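Local coordinates for protein transcriptional regulator, SorC family (Enterococcus faecalis, PDB 2O0M) that is probably a DNA-binding transcriptional regulator of the SorC family whose activity is thought to respond to a bound sugar or sugar phosphate, at residues T145-G150 against N237-S242; N171-A176 against N197-N202. All coordinates share one frame; numbering follows the deposited sequence.

Contact 1. Residues T145-G150 against N237-S242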
loop_
_atom_site.group_PDB
_atom_site.type_symbol
_atom_site.label_atom_id
_atom_site.label_comp_id
_atom_site.label_asym_id
_atom_site.label_seq_id
_atom_site.Cartn_x
_atom_site.Cartn_y
_atom_site.Cartn_z
ATOM N N THR A 145 0.485 -14.584 4.568
ATOM C CA THR A 145 -0.610 -13.623 4.583
ATOM C C THR A 145 -0.060 -12.266 4.128
ATOM O O THR A 145 0.864 -11.721 4.736
ATOM C CB THR A 145 -1.264 -13.542 5.959
ATOM O OG1 THR A 145 -1.799 -14.829 6.302
ATOM C CG2 THR A 145 -2.373 -12.486 5.990
ATOM N N ILE A 146 -0.623 -11.772 3.027
ATOM C CA ILE A 146 -0.220 -10.521 2.404
ATOM C C ILE A 146 -1.318 -9.487 2.606
ATOM O O ILE A 146 -2.424 -9.631 2.081
ATOM C CB ILE A 146 0.037 -10.686 0.900
ATOM C CG1 ILE A 146 1.092 -11.760 0.641
ATOM C CG2 ILE A 146 0.475 -9.364 0.277
ATOM C CD1 ILE A 146 0.528 -13.126 0.346
ATOM N N ALA A 147 -1.002 -8.452 3.377
ATOM C CA ALA A 147 -1.934 -7.377 3.674
ATOM C C ALA A 147 -1.714 -6.252 2.677
ATOM O O ALA A 147 -0.589 -5.792 2.477
ATOM C CB ALA A 147 -1.743 -6.887 5.065
ATOM N N VAL A 148 -2.790 -5.803 2.046
ATOM C CA VAL A 148 -2.664 -4.842 0.964
ATOM C C VAL A 148 -3.528 -3.603 1.173
ATOM O O VAL A 148 -4.599 -3.662 1.781
ATOM C CB VAL A 148 -3.011 -5.465 -0.390
ATOM C CG1 VAL A 148 -2.090 -6.645 -0.697
ATOM C CG2 VAL A 148 -4.455 -5.904 -0.436
HETATM N N MSE A 149 -3.024 -2.474 0.684
HETATM C CA MSE A 149 -3.823 -1.281 0.518
HETATM C C MSE A 149 -4.400 -1.184 -0.891
HETATM O O MSE A 149 -3.972 -1.881 -1.807
HETATM C CB MSE A 149 -3.021 -0.026 0.865
HETATM C CG MSE A 149 -2.654 0.063 2.324
HETATM SE SE MSE A 149 -4.162 0.273 3.558
HETATM C CE MSE A 149 -4.746 1.969 3.005
ATOM N N GLY A 150 -5.379 -0.302 -1.045
ATOM C CA GLY A 150 -6.037 -0.083 -2.327
ATOM C C GLY A 150 -5.493 1.132 -3.052
ATOM O O GLY A 150 -4.326 1.493 -2.895
ATOM N N ASN A 237 2.765 -11.535 7.110
ATOM C CA ASN A 237 4.227 -11.517 6.932
ATOM C C ASN A 237 4.674 -10.716 5.698
ATOM O O ASN A 237 5.860 -10.605 5.424
ATOM C CB ASN A 237 4.822 -12.940 6.916
ATOM C CG ASN A 237 4.355 -13.791 5.742
ATOM O OD1 ASN A 237 3.220 -13.672 5.267
ATOM N ND2 ASN A 237 5.236 -14.697 5.291
ATOM N N CYS A 238 3.711 -10.147 4.979
ATOM C CA CYS A 238 3.982 -9.293 3.835
ATOM C C CYS A 238 2.949 -8.163 3.779
ATOM O O CYS A 238 1.771 -8.370 4.120
ATOM C CB CYS A 238 3.947 -10.134 2.569
ATOM S SG CYS A 238 4.234 -9.264 1.025
ATOM N N VAL A 239 3.406 -6.968 3.400
ATOM C CA VAL A 239 2.522 -5.832 3.169
ATOM C C VAL A 239 2.897 -5.189 1.845
ATOM O O VAL A 239 4.070 -4.971 1.579
ATOM C CB VAL A 239 2.607 -4.786 4.294
ATOM C CG1 VAL A 239 1.709 -3.577 4.001
ATOM C CG2 VAL A 239 2.179 -5.388 5.617
ATOM N N VAL A 240 1.889 -4.880 1.039
ATOM C CA VAL A 240 2.091 -4.173 -0.230
ATOM C C VAL A 240 1.161 -2.965 -0.261
ATOM O O VAL A 240 -0.032 -3.068 0.058
ATOM C CB VAL A 240 1.852 -5.058 -1.479
ATOM C CG1 VAL A 240 2.265 -4.303 -2.711
ATOM C CG2 VAL A 240 2.609 -6.362 -1.364
ATOM N N HIS A 241 1.718 -1.810 -0.626
ATOM C CA HIS A 241 0.959 -0.575 -0.615
ATOM C C HIS A 241 1.511 0.419 -1.615
ATOM O O HIS A 241 2.645 0.281 -2.064
ATOM C CB HIS A 241 0.991 0.017 0.794
ATOM C CG HIS A 241 2.335 0.543 1.205
ATOM N ND1 HIS A 241 3.385 -0.267 1.575
ATOM C CD2 HIS A 241 2.783 1.814 1.320
ATOM C CE1 HIS A 241 4.429 0.483 1.885
ATOM N NE2 HIS A 241 4.080 1.751 1.764
ATOM N N SER A 242 0.705 1.423 -1.954
ATOM C CA SER A 242 1.215 2.599 -2.642
ATOM C C SER A 242 1.390 3.730 -1.631
ATOM O O SER A 242 1.247 3.551 -0.408
ATOM C CB SER A 242 0.329 2.994 -3.840
ATOM O OG SER A 242 0.967 3.955 -4.667
HETATM O O HOH W 1 -2.064 2.413 -1.359
#
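Ile-146 lies alongside Cys-238 and Val-240 on one face of a parallel strand pair in the Rossmann-like sheet of the putative sugar-binding domain. This face is the tightly packed part. CG1 of Ile-146 meets CB of Cys-238 at 3.8 Å. Its CG2, anti to the backbone N, touches SG of Cys-238 and also CG2 of Val-240. The Ile-146 and Val-240 side chains run side by side and point the same way. Val-148 is on this face too, and its side chain packs on Ile-191, Ser-192 and Met-195 of helix 188-199. On the other face, CB of Ala-147 is 4.2 Å from CG2 of Val-239. The backbone of Ala-147 bonds to two residues. Its N gives a nearly straight bond to Cys-238 O, 2.9 Å and 167° at the hydrogen. Its O takes the N-H of Val-240, and Met-149 N reaches Val-240 O at 3.1 Å. The ends are looser. Cys-238 N bonds to Thr-145 O at a longer 3.3 Å, and Asn-237 N adds a weak bond to the same oxygen. Beyond Met-149 a water bridges the chains, donating to Gly-150 O at 2.9 Å and accepting from Ser-242 N at 3.0 Å.

Contact 2. Residues N171-A176 against N197-N202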
loop_
_atom_site.group_PDB
_atom_site.type_symbol
_atom_site.label_atom_id
_atom_site.label_comp_id
_atom_site.label_asym_id
_atom_site.label_seq_id
_atom_site.Cartn_x
_atom_site.Cartn_y
_atom_site.Cartn_z
ATOM N N ASN A 171 -0.718 -18.533 -0.595
ATOM C CA ASN A 171 -0.825 -17.112 -0.257
ATOM C C ASN A 171 -2.260 -16.667 -0.032
ATOM O O ASN A 171 -3.138 -16.947 -0.851
ATOM C CB ASN A 171 -0.213 -16.273 -1.377
ATOM C CG ASN A 171 1.213 -16.670 -1.696
ATOM O OD1 ASN A 171 1.571 -16.861 -2.869
ATOM N ND2 ASN A 171 2.039 -16.794 -0.665
ATOM N N LEU A 172 -2.478 -15.964 1.079
ATOM C CA LEU A 172 -3.762 -15.367 1.420
ATOM C C LEU A 172 -3.628 -13.835 1.398
ATOM O O LEU A 172 -2.734 -13.277 2.046
ATOM C CB LEU A 172 -4.192 -15.815 2.811
ATOM C CG LEU A 172 -5.510 -15.278 3.343
ATOM C CD1 LEU A 172 -6.669 -15.877 2.582
ATOM C CD2 LEU A 172 -5.631 -15.538 4.826
ATOM N N PHE A 173 -4.530 -13.173 0.681
ATOM C CA PHE A 173 -4.540 -11.716 0.588
ATOM C C PHE A 173 -5.677 -11.142 1.424
ATOM O O PHE A 173 -6.820 -11.613 1.355
ATOM C CB PHE A 173 -4.647 -11.238 -0.870
ATOM C CG PHE A 173 -3.506 -11.683 -1.735
ATOM C CD1 PHE A 173 -2.413 -10.856 -1.962
ATOM C CD2 PHE A 173 -3.495 -12.970 -2.275
ATOM C CE1 PHE A 173 -1.352 -11.279 -2.772
ATOM C CE2 PHE A 173 -2.427 -13.409 -3.079
ATOM C CZ PHE A 173 -1.349 -12.558 -3.308
ATOM N N VAL A 174 -5.347 -10.136 2.224
ATOM C CA VAL A 174 -6.306 -9.456 3.054
ATOM C C VAL A 174 -6.050 -7.956 2.967
ATOM O O VAL A 174 -4.922 -7.525 2.701
ATOM C CB VAL A 174 -6.177 -9.901 4.527
ATOM C CG1 VAL A 174 -6.536 -11.367 4.663
ATOM C CG2 VAL A 174 -4.766 -9.647 5.072
ATOM N N PRO A 175 -7.088 -7.152 3.190
ATOM C CA PRO A 175 -6.847 -5.706 3.270
ATOM C C PRO A 175 -6.034 -5.347 4.513
ATOM O O PRO A 175 -6.232 -5.965 5.553
ATOM C CB PRO A 175 -8.253 -5.139 3.402
ATOM C CG PRO A 175 -9.022 -6.245 4.065
ATOM C CD PRO A 175 -8.505 -7.484 3.420
ATOM N N ALA A 176 -5.154 -4.345 4.418
ATOM C CA ALA A 176 -4.342 -3.926 5.566
ATOM C C ALA A 176 -5.150 -3.057 6.526
ATOM O O ALA A 176 -4.852 -2.979 7.733
ATOM C CB ALA A 176 -3.127 -3.161 5.112
ATOM N N ASN A 197 -7.088 -13.864 -7.219
ATOM C CA ASN A 197 -7.454 -14.470 -8.493
ATOM C C ASN A 197 -6.273 -14.585 -9.432
ATOM O O ASN A 197 -5.992 -15.656 -9.946
ATOM C CB ASN A 197 -8.559 -13.678 -9.186
ATOM C CG ASN A 197 -8.951 -14.286 -10.529
ATOM O OD1 ASN A 197 -9.390 -15.441 -10.598
ATOM N ND2 ASN A 197 -8.785 -13.525 -11.596
ATOM N N LYS A 198 -5.566 -13.481 -9.631
ATOM C CA LYS A 198 -4.501 -13.443 -10.628
ATOM C C LYS A 198 -3.280 -14.293 -10.244
ATOM O O LYS A 198 -2.565 -14.795 -11.125
ATOM C CB LYS A 198 -4.080 -12.006 -10.905
ATOM C CG LYS A 198 -5.172 -11.142 -11.490
ATOM C CD LYS A 198 -5.551 -11.540 -12.900
ATOM C CE LYS A 198 -6.328 -10.416 -13.579
ATOM N NZ LYS A 198 -7.444 -10.915 -14.396
ATOM N N THR A 199 -3.039 -14.447 -8.941
ATOM C CA THR A 199 -1.878 -15.189 -8.442
ATOM C C THR A 199 -2.150 -16.662 -8.135
ATOM O O THR A 199 -1.215 -17.407 -7.843
ATOM C CB THR A 199 -1.286 -14.551 -7.172
ATOM O OG1 THR A 199 -2.218 -14.652 -6.083
ATOM C CG2 THR A 199 -0.892 -13.090 -7.426
ATOM N N GLY A 200 -3.415 -17.067 -8.180
ATOM C CA GLY A 200 -3.812 -18.425 -7.812
ATOM C C GLY A 200 -4.020 -18.646 -6.328
ATOM O O GLY A 200 -4.202 -19.781 -5.883
ATOM N N GLY A 201 -4.005 -17.565 -5.547
ATOM C CA GLY A 201 -4.175 -17.662 -4.108
ATOM C C GLY A 201 -5.603 -17.475 -3.664
ATOM O O GLY A 201 -6.554 -17.708 -4.432
ATOM N N ASN A 202 -5.745 -17.052 -2.409
ATOM C CA ASN A 202 -7.029 -16.852 -1.793
ATOM C C ASN A 202 -7.089 -15.496 -1.118
ATOM O O ASN A 202 -6.063 -14.853 -0.924
ATOM C CB ASN A 202 -7.281 -17.967 -0.786
ATOM C CG ASN A 202 -7.637 -19.269 -1.463
ATOM O OD1 ASN A 202 -8.758 -19.427 -1.946
ATOM N ND2 ASN A 202 -6.680 -20.191 -1.545
HETATM O O HOH W 2 -0.752 -16.912 -4.547
HETATM O O HOH W 3 -3.935 -19.630 -0.857
#
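Phe-173 brings CE2 and CZ of its ring up to Thr-199, with CE2 3.3 Å from OG1. The two side chains come from opposite directions. The ring gets there with CG anti to its own carbonyl carbon, chi1 -61°. Asn-202 O lies at the ring edge, in its plane, 3.5 Å from CD2. That oxygen also accepts a bond from Phe-173 N at 2.8 Å. The strand pairing is short: Asn-202 N bonds to Asn-171 O at 3.0 Å, and Leu-172 pairs with Asn-202 in a single parallel bridge. Leu-172 CD1 leans on Asn-202 CB at 4.0 Å. This is the return of a beta-alpha-beta unit, where helix 188-199 ends and strand 202-203 begins. A Schellman motif at Gly-200, with positive phi, closes the helix. Gly-201 CA then comes within 3.5 Å of Asn-171 O. Thr-199 OG1 bonds chiefly to Met-195 O, one turn back, and accepts a hydrogen bond from a water that also lies 2.9 Å from Asn-171 OD1. A second water donates to Asn-171 O at 2.8 Å and accepts from Asn-202 ND2. Water thus supplements the protein's own bonds at Asn-171 O and Thr-199 OG1, while the aromatic ring also packs on Met-195.

Overall arrangement
Contacts 1 and 2 lie in one sheet of the putative sugar-binding domain, their centres about 10 Å apart. Strands 142-148 and 169-175 are neighbours, so the order across the sheet is 202-203, 169-175, 142-148, 238-245. The centre of contact 1 lies about 6 Å from the centre of the chain, and that of contact 2 about 14 Å. Along the chain, contact 2 is nested inside the loop that contact 1 closes. The two touch directly: Ile-146 N probably bonds to Leu-172 O at 2.8 Å, and Ile-146 CB packs on Phe-173 CD1 at 3.8 Å. Together they join four neighbouring strands of the sheet, with helix 188-199 packed on it.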